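Cell division control protein 45 cdc45 putative (Entamoeba histolytica, PDB 6CC2) is a putative Cdc45 that probably acts in chromosomal DNA replication, where a conformational switch in the protein may have a regulatory role. Local coordinates at residues Cys257-Met260 and Leu261-His264. Sequence-based numbering, arbitrary orientation.
Sequences CQLM and LLRH. With EDO (1,2-ethanediol), chain K.
Leu259 and Leu262 are the ends of a type II beta turn, with Met260 and Leu261 at its two corners, in the loop that leads from strand 251-257 toward helix 267-273. Leu262 N donates to Leu259 O at 3.3 Å and 156°. Just upstream an inverse gamma turn is centred on Gln258, with a weak bond from Leu259 N to Cys257 O; downstream His264 N reaches Leu261 O at 2.8 Å around a short 3-10 segment. Leu261 has positive phi, in the left-handed region expected of the second corner of a type II turn.

Beside the turn bond, CB of Leu259 and CB of Leu262 meet at 4.2 Å, and Phe321 of helix 315-331 touches both leucines. At the corners the two side chains cross obliquely: a chi1 of 172° turns CG of the selenomethionine Met260 back over the peptide to Leu261, near Leu261 N and 4.1 Å from Leu261 CG. A water bridges Gln258 and Arg263 across the loop: it lies 3.1 Å from Gln258 OE1, to which it probably donates, and accepts from Arg263 NH2 at 2.9 Å at the edge of the guanidinium. Arg263 NH1 also donates to O2 of a 1,2-ethanediol, probably a crystallisation additive, at 3.0 Å. Salt bridges to Asp256 and Asp356 and a bond from NE to Ser351 O hold the same guanidinium.

The loop thus combines an apolar patch of Leu259 and Leu262 against Phe321 with a polar side centred on Arg263, whose charge the two aspartates probably balance; together with the Ser351 O bond they limit rotation of the guanidinium.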
ATOM      1  N   CYS A 257      12.512 -13.651  -8.817  1.00 22.96           N
ATOM      2  CA  CYS A 257      11.295 -13.787  -9.627  1.00 25.22           C
ATOM      3  C   CYS A 257      10.108 -13.342  -8.784  1.00 26.57           C
ATOM      4  O   CYS A 257       9.717 -14.025  -7.831  1.00 30.30           O
ATOM      5  CB  CYS A 257      11.140 -15.231 -10.099  1.00 29.26           C
ATOM      6  SG  CYS A 257       9.716 -15.467 -11.173  1.00 31.62           S
ATOM      7  N   GLN A 258       9.528 -12.198  -9.126  1.00 22.61           N
ATOM      8  CA  GLN A 258       8.649 -11.493  -8.187  1.00 23.69           C
ATOM      9  C   GLN A 258       7.200 -11.983  -8.288  1.00 24.44           C
ATOM     10  O   GLN A 258       6.266 -11.224  -8.519  1.00 26.89           O
ATOM     11  CB  GLN A 258       8.726  -9.989  -8.425  1.00 28.98           C
ATOM     12  CG  GLN A 258      10.120  -9.419  -8.201  1.00 28.29           C
ATOM     13  CD  GLN A 258      10.624  -9.660  -6.801  1.00 26.21           C
ATOM     14  OE1 GLN A 258       9.863 -10.045  -5.898  1.00 27.47           O
ATOM     15  NE2 GLN A 258      11.901  -9.421  -6.587  1.00 25.65           N
ATOM     16  N   LEU A 259       7.031 -13.280  -8.109  1.00 19.84           N
ATOM     17  CA  LEU A 259       5.693 -13.843  -7.896  1.00 18.04           C
ATOM     18  C   LEU A 259       5.351 -13.704  -6.417  1.00 20.02           C
ATOM     19  O   LEU A 259       6.199 -13.924  -5.543  1.00 21.56           O
ATOM     20  CB  LEU A 259       5.638 -15.303  -8.320  1.00 20.88           C
ATOM     21  CG  LEU A 259       5.866 -15.579  -9.807  1.00 23.60           C
ATOM     22  CD1 LEU A 259       5.852 -17.081 -10.042  1.00 26.78           C
ATOM     23  CD2 LEU A 259       4.794 -14.893 -10.660  1.00 23.87           C
HETATM   24  N   MSE A 260       4.122 -13.303  -6.145  1.00 19.37           N
HETATM   25  CA  MSE A 260       3.714 -12.952  -4.783  1.00 17.09           C
HETATM   26  C   MSE A 260       3.912 -14.068  -3.783  1.00 16.26           C
HETATM   27  O   MSE A 260       3.297 -15.153  -3.904  1.00 17.87           O
HETATM   28  CB  MSE A 260       2.197 -12.552  -4.795  1.00 25.15           C
HETATM   29  CG  MSE A 260       1.642 -12.355  -3.408  1.00 41.92           C
HETATM   30 SE   MSE A 260      -0.224 -11.731  -3.494  1.00 51.60          SE
HETATM   31  CE  MSE A 260      -1.004 -13.014  -4.651  1.00 59.14           C
ATOM     32  N   LEU A 261       4.777 -13.828  -2.793  1.00 15.54           N
ATOM     33  CA  LEU A 261       5.012 -14.729  -1.675  1.00 15.52           C
ATOM     34  C   LEU A 261       5.414 -16.141  -2.105  1.00 17.26           C
ATOM     35  O   LEU A 261       5.194 -17.095  -1.372  1.00 16.69           O
ATOM     36  CB  LEU A 261       3.781 -14.786  -0.758  1.00 16.21           C
ATOM     37  CG  LEU A 261       3.527 -13.502   0.025  1.00 18.77           C
ATOM     38  CD1 LEU A 261       2.242 -13.655   0.849  1.00 19.95           C
ATOM     39  CD2 LEU A 261       4.678 -13.168   0.943  1.00 20.53           C
ATOM     40  N   LEU A 262       6.046 -16.266  -3.275  1.00 18.62           N
ATOM     41  CA  LEU A 262       6.388 -17.575  -3.822  1.00 18.48           C
ATOM     42  C   LEU A 262       7.094 -18.472  -2.801  1.00 16.67           C
ATOM     43  O   LEU A 262       6.715 -19.625  -2.617  1.00 16.38           O
ATOM     44  CB  LEU A 262       7.255 -17.382  -5.063  1.00 18.29           C
ATOM     45  CG  LEU A 262       7.777 -18.643  -5.781  1.00 21.16           C
ATOM     46  CD1 LEU A 262       6.616 -19.472  -6.289  1.00 20.76           C
ATOM     47  CD2 LEU A 262       8.734 -18.291  -6.908  1.00 24.17           C
ATOM     48  N   ARG A 263       8.152 -17.979  -2.159  1.00 16.64           N
ATOM     49  CA  ARG A 263       8.902 -18.807  -1.232  1.00 18.61           C
ATOM     50  C   ARG A 263       8.068 -19.251  -0.045  1.00 19.21           C
ATOM     51  O   ARG A 263       8.410 -20.237   0.603  1.00 19.60           O
ATOM     52  CB  ARG A 263      10.152 -18.061  -0.760  1.00 21.12           C
ATOM     53  CG  ARG A 263      11.270 -18.009  -1.787  1.00 20.22           C
ATOM     54  CD  ARG A 263      12.492 -17.225  -1.261  1.00 21.71           C
ATOM     55  NE  ARG A 263      12.111 -15.830  -1.027  1.00 21.06           N
ATOM     56  CZ  ARG A 263      12.025 -14.916  -1.986  1.00 22.68           C
ATOM     57  NH1 ARG A 263      12.333 -15.208  -3.242  1.00 24.32           N
ATOM     58  NH2 ARG A 263      11.636 -13.691  -1.680  1.00 22.45           N
ATOM     59  N   HIS A 264       6.967 -18.562   0.238  1.00 17.21           N
ATOM     60  CA  HIS A 264       6.120 -18.841   1.396  1.00 18.15           C
ATOM     61  C   HIS A 264       4.780 -19.431   0.982  1.00 20.91           C
ATOM     62  O   HIS A 264       3.821 -19.457   1.767  1.00 21.20           O
ATOM     63  CB  HIS A 264       5.966 -17.545   2.188  1.00 19.68           C
ATOM     64  CG  HIS A 264       7.274 -16.848   2.359  1.00 20.30           C
ATOM     65  ND1 HIS A 264       8.271 -17.337   3.180  1.00 20.40           N
ATOM     66  CD2 HIS A 264       7.795 -15.761   1.743  1.00 19.12           C
ATOM     67  CE1 HIS A 264       9.336 -16.555   3.075  1.00 20.98           C
ATOM     68  NE2 HIS A 264       9.079 -15.614   2.191  1.00 20.72           N
TER
HETATM   69  C1  EDO K 610      12.739 -17.460  -7.103  1.00 72.95           C
HETATM   70  O1  EDO K 610      14.002 -18.005  -7.500  1.00 75.82           O
HETATM   71  C2  EDO K 610      12.466 -17.829  -5.648  1.00 70.22           C
HETATM   72  O2  EDO K 610      13.557 -17.400  -4.825  1.00 67.99           O
HETATM   73  O   HOH W   1      10.604 -11.496  -3.261  1.00 24.81           O